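High affinity transport system protein p37 (Mycoplasma hyorhinis, PDB 3EKI) serves as the extracytoplasmic lipoprotein of a high-affinity transport system and holds thiamine diphosphate in its cleft, consistent with a role in thiamine uptake. Local coordinates at residues Q104-T107 with V108-N112; I178-I181 with F182-P186; N224-T227 with L228-K232; D373-G376 with P377-Y381. One frame throughout, in Å; residues are numbered along the deposited sequence.

Interaction 1: Q104-T107 with V108-N112; sequences QDFT and VLLNN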
loop_
_atom_site.group_PDB
_atom_site.type_symbol
_atom_site.label_atom_id
_atom_site.label_comp_id
_atom_site.label_asym_id
_atom_site.label_seq_id
_atom_site.Cartn_x
_atom_site.Cartn_y
_atom_site.Cartn_z
ATOM N N GLN A 104 -0.522 2.101 -17.329
ATOM C CA GLN A 104 -0.607 3.513 -16.914
ATOM C C GLN A 104 -1.072 3.656 -15.474
ATOM O O GLN A 104 -0.505 4.435 -14.698
ATOM C CB GLN A 104 -1.505 4.253 -17.911
ATOM C CG GLN A 104 -1.145 4.033 -19.374
ATOM C CD GLN A 104 -1.753 2.847 -20.085
ATOM O OE1 GLN A 104 -1.144 1.784 -20.244
ATOM N NE2 GLN A 104 -2.988 2.999 -20.565
ATOM N N ASP A 105 -2.097 2.910 -15.071
ATOM C CA ASP A 105 -2.608 2.979 -13.705
ATOM C C ASP A 105 -3.521 1.801 -13.431
ATOM O O ASP A 105 -3.793 0.969 -14.314
ATOM C CB ASP A 105 -3.356 4.277 -13.419
ATOM C CG ASP A 105 -4.550 4.556 -14.286
ATOM O OD1 ASP A 105 -4.742 5.740 -14.651
ATOM O OD2 ASP A 105 -5.319 3.645 -14.643
ATOM N N PHE A 106 -4.002 1.697 -12.201
ATOM C CA PHE A 106 -4.714 0.479 -11.826
ATOM C C PHE A 106 -6.030 0.334 -12.578
ATOM O O PHE A 106 -6.464 -0.792 -12.813
ATOM C CB PHE A 106 -4.988 0.398 -10.324
ATOM C CG PHE A 106 -6.247 1.092 -9.850
ATOM C CD1 PHE A 106 -7.423 0.387 -9.606
ATOM C CD2 PHE A 106 -6.225 2.457 -9.648
ATOM C CE1 PHE A 106 -8.555 1.068 -9.188
ATOM C CE2 PHE A 106 -7.359 3.138 -9.230
ATOM C CZ PHE A 106 -8.528 2.440 -8.998
ATOM N N THR A 107 -6.707 1.442 -12.916
ATOM C CA THR A 107 -7.955 1.254 -13.654
ATOM C C THR A 107 -7.682 0.532 -14.973
ATOM O O THR A 107 -8.416 -0.364 -15.397
ATOM C CB THR A 107 -8.665 2.589 -13.968
ATOM O OG1 THR A 107 -7.824 3.346 -14.848
ATOM C CG2 THR A 107 -8.820 3.411 -12.714
ATOM N N VAL A 108 -6.611 0.950 -15.640
ATOM C CA VAL A 108 -6.226 0.310 -16.894
ATOM C C VAL A 108 -5.893 -1.156 -16.646
ATOM O O VAL A 108 -6.211 -2.022 -17.462
ATOM C CB VAL A 108 -5.034 1.019 -17.552
ATOM C CG1 VAL A 108 -4.630 0.328 -18.841
ATOM C CG2 VAL A 108 -5.381 2.482 -17.806
ATOM N N LEU A 109 -5.256 -1.462 -15.526
ATOM C CA LEU A 109 -4.903 -2.860 -15.283
ATOM C C LEU A 109 -6.141 -3.710 -15.168
ATOM O O LEU A 109 -6.285 -4.770 -15.788
ATOM C CB LEU A 109 -4.088 -3.016 -14.002
ATOM C CG LEU A 109 -3.667 -4.458 -13.697
ATOM C CD1 LEU A 109 -2.493 -4.813 -14.611
ATOM C CD2 LEU A 109 -3.305 -4.654 -12.245
ATOM N N LEU A 110 -7.065 -3.239 -14.314
ATOM C CA LEU A 110 -8.239 -4.064 -14.054
ATOM C C LEU A 110 -9.155 -4.091 -15.271
ATOM O O LEU A 110 -9.683 -5.159 -15.554
ATOM C CB LEU A 110 -8.989 -3.604 -12.814
ATOM C CG LEU A 110 -8.182 -3.618 -11.514
ATOM C CD1 LEU A 110 -9.073 -3.113 -10.391
ATOM C CD2 LEU A 110 -7.605 -4.993 -11.220
ATOM N N ASN A 111 -9.312 -2.961 -15.953
ATOM C CA ASN A 111 -10.137 -3.016 -17.161
ATOM C C ASN A 111 -9.523 -3.934 -18.208
ATOM O O ASN A 111 -10.221 -4.684 -18.885
ATOM C CB ASN A 111 -10.281 -1.623 -17.753
ATOM C CG ASN A 111 -11.148 -0.665 -16.971
ATOM O OD1 ASN A 111 -11.851 -1.050 -16.044
ATOM N ND2 ASN A 111 -11.082 0.604 -17.365
ATOM N N ASN A 112 -8.205 -3.854 -18.370
ATOM C CA ASN A 112 -7.593 -4.647 -19.446
ATOM C C ASN A 112 -7.610 -6.114 -19.062
ATOM O O ASN A 112 -7.830 -6.963 -19.919
ATOM C CB ASN A 112 -6.194 -4.157 -19.750
ATOM C CG ASN A 112 -6.118 -2.944 -20.649
ATOM O OD1 ASN A 112 -7.083 -2.205 -20.855
ATOM N ND2 ASN A 112 -4.927 -2.714 -21.194
#
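The N-cap of helix 106-115 is built by D105, whose OD2 takes the backbone N-H of V108 at 3.2 Å. That bond is nearly straight (166°) and almost in line with the carboxylate C-O. The same OD2 receives the hydroxyl of T107, OG1 to OD2 2.5 Å, on its syn side and 28° out of the carboxylate plane, so two donors fix the rotation of the group. D105 can curl back over the first turn because CG sits between its backbone N and carbonyl carbon (chi1 59°). Capping of this kind satisfies an amide that the first turn of any helix leaves without a carbonyl partner. From there the regular ladder takes over: L109 N to D105 O, L110 N to F106 O and N111 N to T107 O. V108 sits between the D105 carboxylate and the Q104 amide: its CG2 is 3.4 Å from D105 OD2 and its CG1 3.6 Å from Q104 NE2. L110 CD1 lies at the edge of the F106 ring, near its plane, 3.9 Å from F106 CD1, while CG2 of T107 lies over one face. K129, whose NZ is also hydrogen-bonded to thiamine diphosphate, makes a cation-pi contact with F106.

Interaction 2: I178-I181 with F182-P186; sequences INKI and FVETP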
loop_
_atom_site.group_PDB
_atom_site.type_symbol
_atom_site.label_atom_id
_atom_site.label_comp_id
_atom_site.label_asym_id
_atom_site.label_seq_id
_atom_site.Cartn_x
_atom_site.Cartn_y
_atom_site.Cartn_z
ATOM N N ILE A 178 5.147 5.339 16.562
ATOM C CA ILE A 178 5.641 6.016 15.375
ATOM C C ILE A 178 6.325 7.326 15.761
ATOM O O ILE A 178 7.386 7.677 15.249
ATOM C CB ILE A 178 4.506 6.256 14.365
ATOM C CG1 ILE A 178 4.009 4.943 13.759
ATOM C CG2 ILE A 178 4.898 7.244 13.292
ATOM C CD1 ILE A 178 2.757 5.066 12.919
ATOM N N ASN A 179 5.723 8.077 16.690
ATOM C CA ASN A 179 6.292 9.359 17.089
ATOM C C ASN A 179 7.626 9.192 17.800
ATOM O O ASN A 179 8.476 10.083 17.634
ATOM C CB ASN A 179 5.287 10.125 17.971
ATOM C CG ASN A 179 4.144 10.639 17.101
ATOM O OD1 ASN A 179 4.337 10.808 15.902
ATOM N ND2 ASN A 179 2.994 10.903 17.705
ATOM N N LYS A 180 7.812 8.098 18.531
ATOM C CA LYS A 180 9.081 7.819 19.186
ATOM C C LYS A 180 10.175 7.594 18.149
ATOM O O LYS A 180 11.352 7.843 18.413
ATOM C CB LYS A 180 8.958 6.596 20.097
ATOM C CG LYS A 180 10.192 5.709 20.115
ATOM C CD LYS A 180 10.371 5.039 21.468
ATOM C CE LYS A 180 9.446 5.646 22.511
ATOM N NZ LYS A 180 8.128 4.957 22.554
ATOM N N ILE A 181 9.785 7.122 16.968
ATOM C CA ILE A 181 10.745 6.892 15.898
ATOM C C ILE A 181 10.942 8.063 14.980
ATOM O O ILE A 181 12.046 8.305 14.449
ATOM C CB ILE A 181 10.289 5.629 15.104
ATOM C CG1 ILE A 181 10.588 4.324 15.845
ATOM C CG2 ILE A 181 10.870 5.577 13.708
ATOM C CD1 ILE A 181 9.834 3.143 15.249
ATOM N N PHE A 182 9.902 8.842 14.718
ATOM C CA PHE A 182 9.883 9.884 13.708
ATOM C C PHE A 182 10.041 11.288 14.291
ATOM O O PHE A 182 10.594 12.161 13.628
ATOM C CB PHE A 182 8.544 9.799 12.953
ATOM C CG PHE A 182 8.368 10.832 11.862
ATOM C CD1 PHE A 182 7.685 12.008 12.103
ATOM C CD2 PHE A 182 8.882 10.609 10.597
ATOM C CE1 PHE A 182 7.505 12.969 11.126
ATOM C CE2 PHE A 182 8.699 11.564 9.618
ATOM C CZ PHE A 182 8.010 12.735 9.864
ATOM N N VAL A 183 9.519 11.461 15.507
ATOM C CA VAL A 183 9.579 12.778 16.156
ATOM C C VAL A 183 10.691 12.850 17.203
ATOM O O VAL A 183 11.531 13.752 17.125
ATOM C CB VAL A 183 8.213 13.090 16.784
ATOM C CG1 VAL A 183 8.254 14.416 17.518
ATOM C CG2 VAL A 183 7.120 13.091 15.720
ATOM N N GLU A 184 10.705 11.921 18.155
ATOM C CA GLU A 184 11.718 11.969 19.224
ATOM C C GLU A 184 13.136 11.889 18.690
ATOM O O GLU A 184 14.022 12.627 19.094
ATOM C CB GLU A 184 11.534 10.851 20.237
ATOM C CG GLU A 184 12.586 10.891 21.338
ATOM C CD GLU A 184 12.293 9.929 22.476
ATOM O OE1 GLU A 184 11.333 9.137 22.356
ATOM O OE2 GLU A 184 13.030 9.982 23.488
ATOM N N THR A 185 13.390 10.965 17.776
ATOM C CA THR A 185 14.599 10.944 16.944
ATOM C C THR A 185 14.215 11.580 15.618
ATOM O O THR A 185 13.622 10.873 14.771
ATOM C CB THR A 185 15.117 9.511 16.772
ATOM O OG1 THR A 185 15.562 8.999 18.020
ATOM C CG2 THR A 185 16.312 9.466 15.819
ATOM N N PRO A 186 14.432 12.863 15.417
ATOM C CA PRO A 186 13.805 13.571 14.298
ATOM C C PRO A 186 14.182 13.006 12.927
ATOM O O PRO A 186 15.347 12.869 12.594
ATOM C CB PRO A 186 14.322 15.006 14.404
ATOM C CG PRO A 186 15.071 15.124 15.666
ATOM C CD PRO A 186 15.263 13.775 16.253
HETATM O O HOH W 1 13.553 7.749 19.448
#
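N179 and V183 touch in the last turns of helix 170-184, where the coil widens into a pi-type turn before the chain leaves at T185. Backbone bonds record the change. F182 N still reaches I178 O at 2.8 Å in the usual i to i+4 pattern, but the carbonyl of N179 takes two amides: V183 N at 2.7 Å and E184 N at 2.9 Å. The E184 bond is the straighter, 161° at the hydrogen against 144°, and is the i to i+5 link that defines the wider turn.

Van der Waals contact is modest. The N179 and V183 side chains run alongside each other in the same direction, with V183 CG2 3.6 Å from N179 OD1; that oxygen accepts from the backbone N of A334 in strand 331-337. I178 and F182 form a loose apolar pair, I178 CG2 4.5 Å from F182 CB, the F182 ring lying among W220, F312, F324 and Y187.

The opposite charges of K180 and E184 stay apart, K180 NZ being 5.3 Å from E184 OE1 and salt-bridged to E177.

At the helix end, a water 2.8 Å from T185 OG1 sits only 2.4 Å from K180 O, a doubtful leg.

Interaction 3: N224-T227 with L228-K232; sequences NDET and LAKIK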
loop_
_atom_site.group_PDB
_atom_site.type_symbol
_atom_site.label_atom_id
_atom_site.label_comp_id
_atom_site.label_asym_id
_atom_site.label_seq_id
_atom_site.Cartn_x
_atom_site.Cartn_y
_atom_site.Cartn_z
ATOM N N ASN A 224 2.479 24.581 15.325
ATOM C CA ASN A 224 3.186 24.969 16.544
ATOM C C ASN A 224 2.509 24.361 17.763
ATOM O O ASN A 224 1.471 23.686 17.675
ATOM C CB ASN A 224 3.241 26.488 16.609
ATOM C CG ASN A 224 1.894 27.150 16.714
ATOM O OD1 ASN A 224 0.887 26.587 17.113
ATOM N ND2 ASN A 224 1.859 28.439 16.368
ATOM N N ASP A 225 3.118 24.577 18.942
ATOM C CA ASP A 225 2.591 23.947 20.137
ATOM C C ASP A 225 1.126 24.266 20.433
ATOM O O ASP A 225 0.355 23.382 20.822
ATOM C CB ASP A 225 3.405 24.417 21.344
ATOM C CG ASP A 225 4.839 23.932 21.289
ATOM O OD1 ASP A 225 5.110 22.983 20.532
ATOM O OD2 ASP A 225 5.648 24.510 22.050
ATOM N N GLU A 226 0.764 25.536 20.268
ATOM C CA GLU A 226 -0.614 25.952 20.567
ATOM C C GLU A 226 -1.581 25.288 19.589
ATOM O O GLU A 226 -2.623 24.806 20.014
ATOM C CB GLU A 226 -0.692 27.465 20.543
ATOM C CG GLU A 226 -1.931 28.154 20.060
ATOM C CD GLU A 226 -1.998 29.585 20.588
ATOM O OE1 GLU A 226 -1.598 30.501 19.843
ATOM O OE2 GLU A 226 -2.445 29.771 21.744
ATOM N N THR A 227 -1.212 25.265 18.313
ATOM C CA THR A 227 -2.083 24.649 17.281
ATOM C C THR A 227 -2.215 23.163 17.496
ATOM O O THR A 227 -3.289 22.550 17.405
ATOM C CB THR A 227 -1.524 24.978 15.892
ATOM O OG1 THR A 227 -1.637 26.400 15.676
ATOM C CG2 THR A 227 -2.337 24.293 14.798
ATOM N N LEU A 228 -1.140 22.443 17.801
ATOM C CA LEU A 228 -1.237 21.009 18.056
ATOM C C LEU A 228 -2.181 20.733 19.216
ATOM O O LEU A 228 -2.972 19.797 19.265
ATOM C CB LEU A 228 0.151 20.446 18.324
ATOM C CG LEU A 228 1.078 20.307 17.115
ATOM C CD1 LEU A 228 2.481 19.927 17.543
ATOM C CD2 LEU A 228 0.507 19.279 16.158
ATOM N N ALA A 229 -2.101 21.592 20.252
ATOM C CA ALA A 229 -2.971 21.384 21.399
ATOM C C ALA A 229 -4.445 21.588 21.042
ATOM O O ALA A 229 -5.279 20.829 21.546
ATOM C CB ALA A 229 -2.617 22.311 22.563
ATOM N N LYS A 230 -4.699 22.583 20.194
ATOM C CA LYS A 230 -6.066 22.857 19.780
ATOM C C LYS A 230 -6.606 21.712 18.926
ATOM O O LYS A 230 -7.778 21.353 19.040
ATOM C CB LYS A 230 -6.143 24.200 19.049
ATOM C CG LYS A 230 -6.003 25.421 19.951
ATOM C CD LYS A 230 -6.119 26.671 19.075
ATOM C CE LYS A 230 -6.065 27.919 19.954
ATOM N NZ LYS A 230 -6.617 29.127 19.282
ATOM N N ILE A 231 -5.728 21.126 18.089
ATOM C CA ILE A 231 -6.198 20.003 17.267
ATOM C C ILE A 231 -6.543 18.809 18.119
ATOM O O ILE A 231 -7.574 18.162 17.947
ATOM C CB ILE A 231 -5.101 19.657 16.231
ATOM C CG1 ILE A 231 -4.953 20.771 15.183
ATOM C CG2 ILE A 231 -5.311 18.304 15.573
ATOM C CD1 ILE A 231 -3.763 20.564 14.252
ATOM N N LYS A 232 -5.679 18.495 19.078
ATOM C CA LYS A 232 -5.857 17.394 20.017
ATOM C C LYS A 232 -7.092 17.648 20.872
ATOM O O LYS A 232 -7.828 16.702 21.127
ATOM C CB LYS A 232 -4.603 17.197 20.866
ATOM C CG LYS A 232 -3.434 16.622 20.059
ATOM C CD LYS A 232 -2.158 16.531 20.889
ATOM C CE LYS A 232 -0.941 16.428 19.980
ATOM N NZ LYS A 232 0.354 16.566 20.711
#
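T227 reaches forward one turn to I231, T227 CG2 meeting I231 CD1 at 4.0 Å as the two side chains slant across each other. The methyl is put there by a rotamer with CG2 anti to the backbone N, which turns OG1 back beside that N (chi1 -66°) and toward the start of the helix. There N224 is the N-cap: its OD1 takes the backbone N of T227 at 2.8 Å, almost in line with the amide C=O, and the T227 hydroxyl OG1 at 2.9 Å from above the carbonyl plane, 42° out of it. Two donors from one residue grip OD1 and so hold the N224 amide group in one orientation. Main-chain bonds continue from the cap, with L228 N on N224 O at 2.9 Å, followed by A229 on D225, K230 on E226 and I231 on T227. E226 and K230 extend in the same direction, touching through aliphatic carbons, CG to CE 4.1 Å. Their charged ends do not close, K230 NZ standing 4.9 Å from E226 OE2, so any attraction is probably weak. L228 and I231 form the buried side and pack on I221 of strand 217-223, the strand that leads directly into this helix. L228 also rests on strand 331-337, where D225 and K232 make salt bridges to K331 and E333, while I231 touches F246 and H303 in the loops beside the sheet.

Interaction 4: D373-G376 with P377-Y381; sequences DTYG and PLLGY. With TPP (thiamine diphosphate), chain B.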
loop_
_atom_site.group_PDB
_atom_site.type_symbol
_atom_site.label_atom_id
_atom_site.label_comp_id
_atom_site.label_asym_id
_atom_site.label_seq_id
_atom_site.Cartn_x
_atom_site.Cartn_y
_atom_site.Cartn_z
ATOM N N ASP A 373 13.839 -12.912 -5.867
ATOM C CA ASP A 373 12.888 -11.913 -6.325
ATOM C C ASP A 373 13.509 -10.528 -6.284
ATOM O O ASP A 373 13.599 -9.935 -5.211
ATOM C CB ASP A 373 11.633 -11.926 -5.447
ATOM C CG ASP A 373 10.592 -10.932 -5.914
ATOM O OD1 ASP A 373 10.776 -10.285 -6.947
ATOM O OD2 ASP A 373 9.567 -10.771 -5.211
ATOM N N THR A 374 13.928 -10.049 -7.447
ATOM C CA THR A 374 14.566 -8.753 -7.545
ATOM C C THR A 374 13.549 -7.645 -7.713
ATOM O O THR A 374 13.894 -6.469 -7.683
ATOM C CB THR A 374 15.540 -8.700 -8.753
ATOM O OG1 THR A 374 14.921 -9.295 -9.894
ATOM C CG2 THR A 374 16.782 -9.521 -8.464
ATOM N N TYR A 375 12.285 -7.992 -7.924
ATOM C CA TYR A 375 11.273 -6.990 -8.226
ATOM C C TYR A 375 10.395 -6.630 -7.020
ATOM O O TYR A 375 10.286 -5.443 -6.682
ATOM C CB TYR A 375 10.366 -7.464 -9.363
ATOM C CG TYR A 375 9.179 -6.606 -9.695
ATOM C CD1 TYR A 375 9.291 -5.302 -10.138
ATOM C CD2 TYR A 375 7.890 -7.125 -9.560
ATOM C CE1 TYR A 375 8.199 -4.522 -10.445
ATOM C CE2 TYR A 375 6.790 -6.347 -9.865
ATOM C CZ TYR A 375 6.938 -5.052 -10.305
ATOM O OH TYR A 375 5.836 -4.289 -10.598
ATOM N N GLY A 376 9.769 -7.622 -6.437
ATOM C CA GLY A 376 8.818 -7.430 -5.353
ATOM C C GLY A 376 9.284 -6.504 -4.250
ATOM O O GLY A 376 8.515 -5.613 -3.870
ATOM N N PRO A 377 10.470 -6.726 -3.712
ATOM C CA PRO A 377 10.880 -5.903 -2.546
ATOM C C PRO A 377 10.982 -4.431 -2.893
ATOM O O PRO A 377 10.877 -3.583 -1.984
ATOM C CB PRO A 377 12.218 -6.506 -2.135
ATOM C CG PRO A 377 12.153 -7.901 -2.677
ATOM C CD PRO A 377 11.516 -7.712 -4.023
ATOM N N LEU A 378 11.106 -4.046 -4.154
ATOM C CA LEU A 378 11.136 -2.638 -4.539
ATOM C C LEU A 378 9.779 -1.952 -4.389
ATOM O O LEU A 378 9.657 -0.730 -4.344
ATOM C CB LEU A 378 11.653 -2.459 -5.973
ATOM C CG LEU A 378 13.108 -2.877 -6.177
ATOM C CD1 LEU A 378 13.497 -2.738 -7.636
ATOM C CD2 LEU A 378 14.038 -2.039 -5.306
ATOM N N LEU A 379 8.747 -2.772 -4.306
ATOM C CA LEU A 379 7.380 -2.343 -4.149
ATOM C C LEU A 379 6.857 -2.617 -2.748
ATOM O O LEU A 379 5.702 -2.320 -2.424
ATOM C CB LEU A 379 6.485 -3.063 -5.179
ATOM C CG LEU A 379 6.438 -2.465 -6.583
ATOM C CD1 LEU A 379 7.791 -2.502 -7.269
ATOM C CD2 LEU A 379 5.404 -3.213 -7.413
ATOM N N GLY A 380 7.667 -3.223 -1.886
ATOM C CA GLY A 380 7.187 -3.588 -0.570
ATOM C C GLY A 380 6.737 -5.027 -0.464
ATOM O O GLY A 380 6.207 -5.475 0.547
ATOM N N TYR A 381 6.914 -5.823 -1.536
ATOM C CA TYR A 381 6.464 -7.208 -1.510
ATOM C C TYR A 381 7.624 -8.101 -1.073
ATOM O O TYR A 381 8.490 -8.424 -1.886
ATOM C CB TYR A 381 5.926 -7.681 -2.860
ATOM C CG TYR A 381 4.946 -6.787 -3.545
ATOM C CD1 TYR A 381 4.060 -5.972 -2.837
ATOM C CD2 TYR A 381 4.867 -6.717 -4.940
ATOM C CE1 TYR A 381 3.156 -5.147 -3.477
ATOM C CE2 TYR A 381 3.960 -5.884 -5.559
ATOM C CZ TYR A 381 3.098 -5.090 -4.842
ATOM O OH TYR A 381 2.219 -4.282 -5.529
HETATM N "N1'" TPP B . 7.448 -0.122 0.500
HETATM C "C2'" TPP B . 8.216 0.237 -0.559
HETATM C CM2 TPP B . 9.682 -0.207 -0.587
HETATM N "N3'" TPP B . 7.698 0.956 -1.570
HETATM C "C4'" TPP B . 6.369 1.242 -1.572
HETATM N "N4'" TPP B . 5.861 1.882 -2.628
HETATM C "C5'" TPP B . 5.570 0.933 -0.462
HETATM C "C6'" TPP B . 6.170 0.238 0.581
HETATM C "C7'" TPP B . 4.083 1.291 -0.318
HETATM N N3 TPP B . 3.127 0.301 -0.845
HETATM C C2 TPP B . 3.357 -0.509 -1.877
HETATM S S1 TPP B . 1.963 -1.533 -2.133
HETATM C C5 TPP B . 1.087 -0.785 -0.820
HETATM C C4 TPP B . 1.858 0.256 -0.339
HETATM C CM4 TPP B . 1.499 0.998 0.967
HETATM C C6 TPP B . -0.360 -1.123 -0.441
HETATM C C7 TPP B . -1.336 -0.508 -1.447
HETATM O O7 TPP B . -1.240 0.930 -1.374
HETATM P PA TPP B . -1.656 1.931 -2.537
HETATM O O1A TPP B . -1.110 3.272 -2.217
HETATM O O2A TPP B . -1.241 1.383 -3.873
HETATM O O3A TPP B . -3.231 1.928 -2.626
HETATM P PB TPP B . -4.238 2.852 -1.783
HETATM O O1B TPP B . -4.108 2.552 -0.322
HETATM O O2B TPP B . -5.660 2.452 -2.346
HETATM O O3B TPP B . -4.005 4.378 -2.154
HETATM O O HOH W 2 9.727 -10.805 -2.460
#
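L379 lies against Y375 in the loop between helix 354-369 and strand 383-386, a loop that forms part of the thiamine diphosphate pocket. Its CB sits 3.5 Å from G376 O and over one face of the Y381 ring, offset toward the rim. Beyond the branch at CG, L379 CD1 meets Y375 CE1 at 3.8 Å and L379 CD2 comes to 3.4 Å from the phenol oxygen OH of Y375. The tyrosine gets there with CG anti to its own backbone N (chi1 174°), and W54 and F72 pack around it elsewhere.

Beneath these side chains the turn is laced by carbonyls. G376 O accepts L379 N at 2.9 Å and Y381 N at 2.8 Å, reached from opposite faces of the carbonyl plane, while L378 N bonds to Y375 O. At the start, D373 makes an Asx turn: its OD1 takes the amides of Y375 and G376, both from the same face of the carboxylate. The other oxygen, OD2, pairs with Y384 OH and with a water that also donates to Y381 O.

So braced, residues 377-380 offer the ligand mainly backbone. L379 O stands 3.0 Å from thiazolium C2, and G380 CA packs 3.6 Å from pyrimidine N1'. A carbonyl oxygen beside the cationic ring would probably favour its positive charge electrostatically.

Overall arrangement
Following the chain from the N terminus, the four contacts come in series, each closing a local turn, and none nests in or crosses another. Interaction 1 starts helix 106-115 just after strand 97-103. Interaction 2 ends helix 170-184, and interaction 3 opens helix 225-236 directly after strand 217-223; their centres lie about 18 Å apart, and both pack on strand 331-337. Interaction 4 shapes the late loop between helix 354-369 and strand 383-386, its centre about 20 Å from that of interaction 1. Interactions 1 and 3 lie on opposite sides of the chain's centre, about 42 Å between centres. Interaction 4 touches thiamine diphosphate, whereas interaction 1 approaches it through F106.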